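Local coordinates for protein PES4 (Saccharomyces cerevisiae, PDB 6EXX) that probably binds RNA, including poly(A), poly(U) and mRNA 3' untranslated regions, the part given being its fourth RNA recognition motif, at residues 1-6 against 55-60; 16-21 against 61-66; 33-38 against 43-48. All coordinates share one frame; numbering follows the deposited sequence. Where two conformers were deposited one is given.

Interaction 1 of 3, residues 1-6 against 55-60; sequences KISTLF and EDATRI
This is a buried helix-on-sheet contact in the hydrophobic core of an RNA recognition motif (RRM). Ser3 and Leu5 of the first strand meet Ala57 and Ile60 of the second helix. The fold is the beta-alpha-beta-beta-alpha-beta sandwich of the RRM, an antiparallel sheet with two helices packed on one face. Strand 3-10 is a central strand of that sheet, and helix 54-64 packs on the face that carries the helices. Ser3 and Leu5 are two residues apart, so both turn their CB toward the helix. Thr4, between them, points the other way.

The backbones come closest at Ser3 and Ala57, whose CA atoms are 6.3 Å apart. The methyl side chain of Ala57 leaves room for this approach. Its CB sits 3.4 Å from Ser3 OG and 3.8 Å from Ser3 CB. The hydroxyl rests against a methyl group and makes no hydrogen bond to the helix segment. Ser3 was modelled in two conformers, so the place of OG, here anti to the backbone N (chi1 -173°), is less certain than that of CB.

One helical turn further on, the contact is purely apolar and looser. Leu5 and Ile60 meet by one methyl each. No hydrogen bond or salt bridge links the two segments, and the contact is one of close fit and burial alone. Other residues close the core around them. Phe51 of strand 44-51 packs on Ala57 and Ile60, and Trp78 of strand 72-78 touches Ser3 and Ala57. Elsewhere on the helix, Arg59 forms a salt bridge with Glu26. In Leu5, chi1 of 178° carries CG out toward the helix, and chi2 of 57° leaves CD2 4.4 Å from Ile60 CG2.

Interaction 2 of 3, residues 16-21 against 61-66; sequences KEFLKY and FNFLNN
The two helices of the RRM fold meet here, on the same face of the sheet. Helix 16-25 contributes Phe18 and Leu19, and the last turn of helix 54-64 contributes Phe63 and Leu64. The backbones stay well apart, with 9.4 Å between the CA atoms of Leu19 and Leu64. Side chains bridge the gap.

Leu19 CD2 touches Leu64 CD1 at 3.8 Å, and the two side chains cross at about a right angle. In both leucines CG lies anti to the carbonyl carbon (chi1 -62° in Leu19, -71° in Leu64), and from there these two methyls do the reaching. This pair is buried. Leu7 of strand 3-10 touches both leucines from the sheet.

The phenylalanines form a second, less buried pair. Phe18 CZ comes to the edge of the Phe63 ring, near its plane, 4.2 Å from Phe63 CE1. Arg67 makes a cation-pi contact with Phe63 and hydrogen-bonds the Phe63 carbonyl oxygen through NH1. Leu22, one turn after Phe18, packs on Phe63 and Leu64.

No hydrogen bond crosses between the segments. They are joined by small apolar patches, so their spacing probably follows from side-chain size and shape.

Interaction 3 of 3, residues 33-38 against 43-48; sequences IQIDGY and STYSGF
The beta hairpin of strands 32-39 and 44-51, the second and third strands of the RRM sheet, is interrupted here by a classic beta bulge. Asp36 and Gly37 both face Ser46. Ser46 O accepts from Gly37 N at 3.0 Å, and its bond from Asp36 N is weak. Beyond the bulge, Gln34 and Phe48 form a hydrogen-bonded pair, with Gln34 N to Phe48 O nearly straight at 164°.

Gln34 lies alongside the Phe48 ring and sets its CB over one face, 4.0 Å from the centroid. Its NE2 gives a straight bond of 2.9 Å to Asp36 OD2, which fixes the turn of the amide. A water joins Asp36 OD1 to Ser46 OG. Phe48 lies in the RNP1 strand, on the sheet face away from the helices, consistent with an RNA-binding surface as in other RRMs.

On the other face, Tyr38 points its edge at the face of Tyr45 in a tilted edge-to-face stack, planes 59° apart. A serine in place of Tyr45 would probably leave the Tyr38 edge without its aromatic face and open a gap where the ring lay. In the stack, Tyr38 CD1 sits over the centre of the Tyr45 ring, 3.6 Å from Tyr45 CZ.

From the N terminus, strand 3-10 comes first. Interaction 1 pairs its start with helix 54-64 and closes a long loop. Helix 16-25 follows, and interaction 2 joins it to the end of that same second helix. The segments of these two contacts alternate, so they cross along the chain. Interaction 3 is the local hairpin of strands 32-39 and 44-51, and both longer loops enclose it. Leu5 CD1 touches Phe61 CD1 at 3.7 Å, linking interactions 1 and 2. Phe48 packs on strand 3-10, and Ile33 and Ile35 pack on helix 16-25. Together the contacts tie the helices to each other and to the sheet.

Interaction 1 of 3, residues 1-6 against 55-60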
loop_
_atom_site.group_PDB
_atom_site.type_symbol
_atom_site.label_atom_id
_atom_site.label_comp_id
_atom_site.label_asym_id
_atom_site.label_seq_id
_atom_site.Cartn_x
_atom_site.Cartn_y
_atom_site.Cartn_z
ATOM N N LYS A 1 17.250 -3.335 5.987
ATOM C CA LYS A 1 17.153 -1.884 5.889
ATOM C C LYS A 1 15.707 -1.475 5.659
ATOM O O LYS A 1 15.069 -1.958 4.727
ATOM C CB LYS A 1 18.029 -1.379 4.746
ATOM C CG LYS A 1 18.121 0.128 4.633
ATOM C CD LYS A 1 19.267 0.526 3.713
ATOM C CE LYS A 1 18.775 1.291 2.494
ATOM N NZ LYS A 1 18.221 2.627 2.853
ATOM N N ILE A 2 15.195 -0.597 6.515
ATOM C CA ILE A 2 13.804 -0.154 6.431
ATOM C C ILE A 2 13.464 0.273 5.012
ATOM O O ILE A 2 14.236 0.993 4.365
ATOM C CB ILE A 2 13.545 0.997 7.419
ATOM C CG1 ILE A 2 13.673 0.473 8.848
ATOM C CG2 ILE A 2 12.159 1.605 7.220
ATOM C CD1 ILE A 2 13.801 1.547 9.895
ATOM N N SER A 3 12.311 -0.185 4.537
ATOM C CA SER A 3 11.865 0.091 3.190
ATOM C C SER A 3 10.426 0.543 3.280
ATOM O O SER A 3 9.587 -0.164 3.833
ATOM C CB SER A 3 11.973 -1.170 2.341
ATOM O OG SER A 3 11.695 -0.896 0.983
ATOM N N THR A 4 10.146 1.726 2.750
ATOM C CA THR A 4 8.801 2.275 2.792
ATOM C C THR A 4 8.226 2.372 1.399
ATOM O O THR A 4 8.847 2.917 0.493
ATOM C CB THR A 4 8.793 3.643 3.466
ATOM O OG1 THR A 4 9.361 3.509 4.765
ATOM C CG2 THR A 4 7.383 4.172 3.605
ATOM N N LEU A 5 7.022 1.836 1.254
ATOM C CA LEU A 5 6.275 1.877 0.014
ATOM C C LEU A 5 5.194 2.927 0.164
ATOM O O LEU A 5 4.276 2.766 0.963
ATOM C CB LEU A 5 5.629 0.519 -0.219
ATOM C CG LEU A 5 4.758 0.370 -1.460
ATOM C CD1 LEU A 5 5.551 0.710 -2.702
ATOM C CD2 LEU A 5 4.193 -1.036 -1.545
ATOM N N PHE A 6 5.290 4.005 -0.603
ATOM C CA PHE A 6 4.256 5.028 -0.630
ATOM C C PHE A 6 3.197 4.655 -1.654
ATOM O O PHE A 6 3.497 4.129 -2.731
ATOM C CB PHE A 6 4.857 6.406 -0.911
ATOM C CG PHE A 6 5.589 6.970 0.268
ATOM C CD1 PHE A 6 6.902 6.621 0.518
ATOM C CD2 PHE A 6 4.948 7.817 1.151
ATOM C CE1 PHE A 6 7.575 7.136 1.617
ATOM C CE2 PHE A 6 5.614 8.331 2.251
ATOM C CZ PHE A 6 6.925 7.981 2.479
ATOM N N GLU A 55 13.152 -6.993 1.172
ATOM C CA GLU A 55 12.589 -8.281 0.790
ATOM C C GLU A 55 11.080 -8.316 1.040
ATOM O O GLU A 55 10.306 -8.709 0.170
ATOM C CB GLU A 55 13.283 -9.404 1.563
ATOM C CG GLU A 55 14.708 -9.703 1.103
ATOM C CD GLU A 55 15.745 -8.706 1.593
ATOM O OE1 GLU A 55 15.501 -7.999 2.594
ATOM O OE2 GLU A 55 16.836 -8.649 0.978
ATOM N N ASP A 56 10.660 -7.905 2.230
ATOM C CA ASP A 56 9.234 -7.831 2.534
ATOM C C ASP A 56 8.531 -6.842 1.611
ATOM O O ASP A 56 7.461 -7.127 1.055
ATOM C CB ASP A 56 9.003 -7.380 3.975
ATOM C CG ASP A 56 9.315 -8.458 5.004
ATOM O OD1 ASP A 56 9.600 -9.619 4.618
ATOM O OD2 ASP A 56 9.260 -8.133 6.213
ATOM N N ALA A 57 9.108 -5.658 1.469
ATOM C CA ALA A 57 8.486 -4.632 0.649
ATOM C C ALA A 57 8.282 -5.099 -0.791
ATOM O O ALA A 57 7.264 -4.797 -1.410
ATOM C CB ALA A 57 9.313 -3.362 0.682
ATOM N N THR A 58 9.256 -5.821 -1.319
ATOM C CA THR A 58 9.219 -6.318 -2.688
ATOM C C THR A 58 7.942 -7.101 -2.971
ATOM O O THR A 58 7.309 -6.912 -4.009
ATOM C CB THR A 58 10.449 -7.224 -2.928
ATOM O OG1 THR A 58 11.629 -6.420 -2.969
ATOM C CG2 THR A 58 10.342 -8.007 -4.222
ATOM N N ARG A 59 7.592 -8.013 -2.073
ATOM C CA ARG A 59 6.462 -8.881 -2.346
ATOM C C ARG A 59 5.152 -8.101 -2.419
ATOM O O ARG A 59 4.303 -8.362 -3.280
ATOM C CB ARG A 59 6.386 -10.009 -1.316
ATOM C CG ARG A 59 7.680 -10.810 -1.224
ATOM C CD ARG A 59 7.477 -12.288 -0.917
ATOM N NE ARG A 59 7.005 -12.531 0.444
ATOM C CZ ARG A 59 7.769 -12.496 1.533
ATOM N NH1 ARG A 59 9.061 -12.198 1.456
ATOM N NH2 ARG A 59 7.228 -12.756 2.715
ATOM N N ILE A 60 4.985 -7.125 -1.536
ATOM C CA ILE A 60 3.773 -6.321 -1.534
ATOM C C ILE A 60 3.772 -5.310 -2.694
ATOM O O ILE A 60 2.743 -5.100 -3.340
ATOM C CB ILE A 60 3.574 -5.642 -0.160
ATOM C CG1 ILE A 60 3.482 -6.696 0.954
ATOM C CG2 ILE A 60 2.354 -4.746 -0.173
ATOM C CD1 ILE A 60 2.388 -7.719 0.761
#

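Interaction 2 of 3, residues 16-21 against 61-66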
loop_
_atom_site.group_PDB
_atom_site.type_symbol
_atom_site.label_atom_id
_atom_site.label_comp_id
_atom_site.label_asym_id
_atom_site.label_seq_id
_atom_site.Cartn_x
_atom_site.Cartn_y
_atom_site.Cartn_z
ATOM N N LYS A 16 -7.064 -0.039 4.762
ATOM C CA LYS A 16 -6.055 -0.546 5.680
ATOM C C LYS A 16 -6.251 -2.033 5.945
ATOM O O LYS A 16 -5.292 -2.796 6.036
ATOM C CB LYS A 16 -6.081 0.237 6.998
ATOM C CG LYS A 16 -5.056 -0.242 8.020
ATOM C CD LYS A 16 -5.086 0.572 9.299
ATOM C CE LYS A 16 -3.937 0.182 10.220
ATOM N NZ LYS A 16 -4.034 0.800 11.574
ATOM N N GLU A 17 -7.504 -2.450 6.057
ATOM C CA GLU A 17 -7.818 -3.841 6.331
ATOM C C GLU A 17 -7.375 -4.739 5.180
ATOM O O GLU A 17 -6.861 -5.842 5.395
ATOM C CB GLU A 17 -9.318 -3.996 6.583
ATOM C CG GLU A 17 -9.793 -3.390 7.898
ATOM C CD GLU A 17 -9.659 -1.876 7.954
ATOM O OE1 GLU A 17 -10.004 -1.189 6.966
ATOM O OE2 GLU A 17 -9.218 -1.368 9.004
ATOM N N PHE A 18 -7.579 -4.268 3.960
ATOM C CA PHE A 18 -7.140 -5.002 2.783
ATOM C C PHE A 18 -5.613 -5.119 2.775
ATOM O O PHE A 18 -5.062 -6.188 2.536
ATOM C CB PHE A 18 -7.629 -4.284 1.534
ATOM C CG PHE A 18 -7.188 -4.915 0.250
ATOM C CD1 PHE A 18 -7.538 -6.220 -0.061
ATOM C CD2 PHE A 18 -6.441 -4.193 -0.660
ATOM C CE1 PHE A 18 -7.137 -6.782 -1.251
ATOM C CE2 PHE A 18 -6.051 -4.751 -1.858
ATOM C CZ PHE A 18 -6.396 -6.040 -2.150
ATOM N N LEU A 19 -4.919 -4.013 3.033
ATOM C CA LEU A 19 -3.460 -4.015 3.037
ATOM C C LEU A 19 -2.905 -4.922 4.133
ATOM O O LEU A 19 -1.932 -5.643 3.927
ATOM C CB LEU A 19 -2.917 -2.598 3.190
ATOM C CG LEU A 19 -3.282 -1.634 2.058
ATOM C CD1 LEU A 19 -2.782 -0.260 2.394
ATOM C CD2 LEU A 19 -2.755 -2.088 0.697
ATOM N N LYS A 20 -3.541 -4.907 5.305
ATOM C CA LYS A 20 -3.128 -5.777 6.396
ATOM C C LYS A 20 -3.305 -7.241 5.997
ATOM O O LYS A 20 -2.457 -8.087 6.279
ATOM C CB LYS A 20 -3.953 -5.459 7.645
ATOM C CG LYS A 20 -3.562 -6.271 8.855
ATOM C CD LYS A 20 -4.312 -5.826 10.112
ATOM C CE LYS A 20 -5.780 -6.234 10.081
ATOM N NZ LYS A 20 -6.549 -5.761 11.276
ATOM N N TYR A 21 -4.416 -7.543 5.336
ATOM C CA TYR A 21 -4.663 -8.887 4.843
ATOM C C TYR A 21 -3.578 -9.331 3.862
ATOM O O TYR A 21 -3.075 -10.449 3.962
ATOM C CB TYR A 21 -6.042 -8.927 4.193
ATOM C CG TYR A 21 -6.331 -10.187 3.424
ATOM C CD1 TYR A 21 -6.799 -11.327 4.066
ATOM C CD2 TYR A 21 -6.138 -10.242 2.051
ATOM C CE1 TYR A 21 -7.074 -12.479 3.360
ATOM C CE2 TYR A 21 -6.406 -11.390 1.338
ATOM C CZ TYR A 21 -6.876 -12.503 2.001
ATOM O OH TYR A 21 -7.143 -13.656 1.307
ATOM N N PHE A 61 4.920 -4.711 -2.990
ATOM C CA PHE A 61 5.048 -3.870 -4.165
ATOM C C PHE A 61 4.615 -4.617 -5.421
ATOM O O PHE A 61 3.869 -4.102 -6.251
ATOM C CB PHE A 61 6.483 -3.389 -4.338
ATOM C CG PHE A 61 6.706 -2.641 -5.609
ATOM C CD1 PHE A 61 6.433 -1.295 -5.693
ATOM C CD2 PHE A 61 7.163 -3.286 -6.739
ATOM C CE1 PHE A 61 6.626 -0.601 -6.869
ATOM C CE2 PHE A 61 7.353 -2.592 -7.913
ATOM C CZ PHE A 61 7.090 -1.251 -7.973
ATOM N N ASN A 62 5.090 -5.842 -5.579
ATOM C CA ASN A 62 4.767 -6.600 -6.776
ATOM C C ASN A 62 3.262 -6.791 -6.918
ATOM O O ASN A 62 2.726 -6.708 -8.021
ATOM C CB ASN A 62 5.470 -7.963 -6.764
ATOM C CG ASN A 62 6.949 -7.875 -7.049
ATOM O OD1 ASN A 62 7.434 -6.904 -7.622
ATOM N ND2 ASN A 62 7.670 -8.923 -6.691
ATOM N N PHE A 63 2.591 -7.063 -5.807
ATOM C CA PHE A 63 1.156 -7.281 -5.824
ATOM C C PHE A 63 0.373 -6.005 -6.147
ATOM O O PHE A 63 -0.614 -6.033 -6.882
ATOM C CB PHE A 63 0.709 -7.847 -4.472
ATOM C CG PHE A 63 -0.733 -8.258 -4.438
ATOM C CD1 PHE A 63 -1.718 -7.335 -4.137
ATOM C CD2 PHE A 63 -1.109 -9.561 -4.703
ATOM C CE1 PHE A 63 -3.055 -7.703 -4.107
ATOM C CE2 PHE A 63 -2.445 -9.932 -4.663
ATOM C CZ PHE A 63 -3.407 -8.994 -4.369
ATOM N N LEU A 64 0.801 -4.888 -5.567
ATOM C CA LEU A 64 0.039 -3.649 -5.653
ATOM C C LEU A 64 0.357 -2.778 -6.846
ATOM O O LEU A 64 -0.500 -2.020 -7.277
ATOM C CB LEU A 64 0.239 -2.808 -4.400
ATOM C CG LEU A 64 -0.423 -3.339 -3.133
ATOM C CD1 LEU A 64 0.010 -2.511 -1.940
ATOM C CD2 LEU A 64 -1.940 -3.361 -3.256
ATOM N N ASN A 65 1.572 -2.844 -7.365
ATOM C CA ASN A 65 1.981 -1.863 -8.346
ATOM C C ASN A 65 1.147 -1.947 -9.626
ATOM O O ASN A 65 1.141 -2.970 -10.307
ATOM C CB ASN A 65 3.457 -2.028 -8.653
ATOM C CG ASN A 65 3.986 -0.900 -9.475
ATOM O OD1 ASN A 65 3.746 0.265 -9.160
ATOM N ND2 ASN A 65 4.692 -1.224 -10.547
ATOM N N ASN A 66 0.418 -0.873 -9.927
ATOM C CA ASN A 66 -0.474 -0.801 -11.081
ATOM C C ASN A 66 -1.636 -1.773 -11.056
ATOM O O ASN A 66 -2.229 -2.036 -12.095
ATOM C CB ASN A 66 0.299 -0.913 -12.385
ATOM C CG ASN A 66 1.284 0.204 -12.545
ATOM O OD1 ASN A 66 1.007 1.353 -12.190
ATOM N ND2 ASN A 66 2.450 -0.120 -13.059
#

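Interaction 3 of 3, residues 33-38 against 43-48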
loop_
_atom_site.group_PDB
_atom_site.type_symbol
_atom_site.label_atom_id
_atom_site.label_comp_id
_atom_site.label_asym_id
_atom_site.label_seq_id
_atom_site.Cartn_x
_atom_site.Cartn_y
_atom_site.Cartn_z
ATOM N N ILE A 33 1.265 0.233 8.771
ATOM C CA ILE A 33 0.400 0.511 7.630
ATOM C C ILE A 33 -0.347 1.775 7.986
ATOM O O ILE A 33 -0.994 1.827 9.025
ATOM C CB ILE A 33 -0.610 -0.615 7.370
ATOM C CG1 ILE A 33 0.137 -1.901 7.044
ATOM C CG2 ILE A 33 -1.563 -0.226 6.238
ATOM C CD1 ILE A 33 -0.758 -3.126 6.899
ATOM N N GLN A 34 -0.256 2.800 7.152
ATOM C CA GLN A 34 -0.849 4.085 7.477
ATOM C C GLN A 34 -1.489 4.714 6.254
ATOM O O GLN A 34 -0.795 5.113 5.328
ATOM C CB GLN A 34 0.231 5.016 8.020
ATOM C CG GLN A 34 -0.262 6.414 8.363
ATOM C CD GLN A 34 0.646 7.115 9.345
ATOM O OE1 GLN A 34 1.037 6.541 10.358
ATOM N NE2 GLN A 34 0.999 8.354 9.044
ATOM N N ILE A 35 -2.812 4.785 6.234
ATOM C CA ILE A 35 -3.518 5.508 5.180
ATOM C C ILE A 35 -4.024 6.803 5.777
ATOM O O ILE A 35 -5.051 6.819 6.448
ATOM C CB ILE A 35 -4.699 4.712 4.595
ATOM C CG1 ILE A 35 -4.188 3.467 3.871
ATOM C CG2 ILE A 35 -5.506 5.591 3.634
ATOM C CD1 ILE A 35 -5.295 2.564 3.361
ATOM N N ASP A 36 -3.293 7.884 5.515
ATOM C CA ASP A 36 -3.442 9.145 6.228
ATOM C C ASP A 36 -3.815 10.329 5.351
ATOM O O ASP A 36 -3.849 11.455 5.837
ATOM C CB ASP A 36 -2.134 9.468 6.986
ATOM C CG ASP A 36 -0.905 9.514 6.071
ATOM O OD1 ASP A 36 -1.059 9.425 4.840
ATOM O OD2 ASP A 36 0.227 9.663 6.591
ATOM N N GLY A 37 -4.095 10.097 4.078
ATOM C CA GLY A 37 -4.444 11.177 3.179
ATOM C C GLY A 37 -5.660 10.856 2.348
ATOM O O GLY A 37 -5.913 9.703 2.034
ATOM N N TYR A 38 -6.400 11.897 1.999
ATOM C CA TYR A 38 -7.525 11.793 1.087
ATOM C C TYR A 38 -7.460 12.944 0.100
ATOM O O TYR A 38 -7.275 14.095 0.483
ATOM C CB TYR A 38 -8.853 11.827 1.838
ATOM C CG TYR A 38 -10.051 11.712 0.929
ATOM C CD1 TYR A 38 -10.408 10.495 0.365
ATOM C CD2 TYR A 38 -10.823 12.825 0.628
ATOM C CE1 TYR A 38 -11.510 10.394 -0.465
ATOM C CE2 TYR A 38 -11.920 12.730 -0.205
ATOM C CZ TYR A 38 -12.257 11.516 -0.748
ATOM O OH TYR A 38 -13.353 11.418 -1.576
ATOM N N SER A 43 -11.075 11.573 -5.295
ATOM C CA SER A 43 -11.776 10.718 -4.339
ATOM C C SER A 43 -11.000 9.427 -4.087
ATOM O O SER A 43 -11.547 8.325 -4.161
ATOM C CB SER A 43 -13.198 10.413 -4.810
ATOM O OG SER A 43 -13.904 11.614 -5.038
ATOM N N THR A 44 -9.716 9.573 -3.795
ATOM C CA THR A 44 -8.871 8.438 -3.455
ATOM C C THR A 44 -8.000 8.771 -2.266
ATOM O O THR A 44 -7.805 9.946 -1.918
ATOM C CB THR A 44 -7.955 8.014 -4.623
ATOM O OG1 THR A 44 -7.082 9.094 -4.972
ATOM C CG2 THR A 44 -8.757 7.580 -5.845
ATOM N N TYR A 45 -7.480 7.714 -1.653
ATOM C CA TYR A 45 -6.666 7.806 -0.455
ATOM C C TYR A 45 -5.188 7.600 -0.765
ATOM O O TYR A 45 -4.806 7.135 -1.838
ATOM C CB TYR A 45 -7.121 6.758 0.563
ATOM C CG TYR A 45 -8.494 7.001 1.145
ATOM C CD1 TYR A 45 -9.652 6.575 0.503
ATOM C CD2 TYR A 45 -8.628 7.645 2.353
ATOM C CE1 TYR A 45 -10.910 6.801 1.061
ATOM C CE2 TYR A 45 -9.864 7.876 2.918
ATOM C CZ TYR A 45 -11.008 7.453 2.268
ATOM O OH TYR A 45 -12.219 7.688 2.858
ATOM N N SER A 46 -4.374 7.951 0.219
ATOM C CA SER A 46 -2.936 7.788 0.111
ATOM C C SER A 46 -2.334 7.499 1.474
ATOM O O SER A 46 -2.944 7.764 2.506
ATOM C CB SER A 46 -2.302 9.039 -0.482
ATOM O OG SER A 46 -2.591 10.169 0.306
ATOM N N GLY A 47 -1.130 6.952 1.465
ATOM C CA GLY A 47 -0.432 6.637 2.685
ATOM C C GLY A 47 0.811 5.845 2.375
ATOM O O GLY A 47 1.432 6.036 1.321
ATOM N N PHE A 48 1.173 4.948 3.278
ATOM C CA PHE A 48 2.376 4.163 3.077
ATOM C C PHE A 48 2.345 2.899 3.904
ATOM O O PHE A 48 1.563 2.769 4.852
ATOM C CB PHE A 48 3.627 4.979 3.431
ATOM C CG PHE A 48 3.676 5.415 4.868
ATOM C CD1 PHE A 48 4.209 4.588 5.850
ATOM C CD2 PHE A 48 3.199 6.658 5.243
ATOM C CE1 PHE A 48 4.248 4.992 7.172
ATOM C CE2 PHE A 48 3.239 7.068 6.562
ATOM C CZ PHE A 48 3.767 6.237 7.524
HETATM O O HOH W 1 -0.826 10.643 2.378
HETATM O O HOH W 2 -14.071 13.449 -2.871
#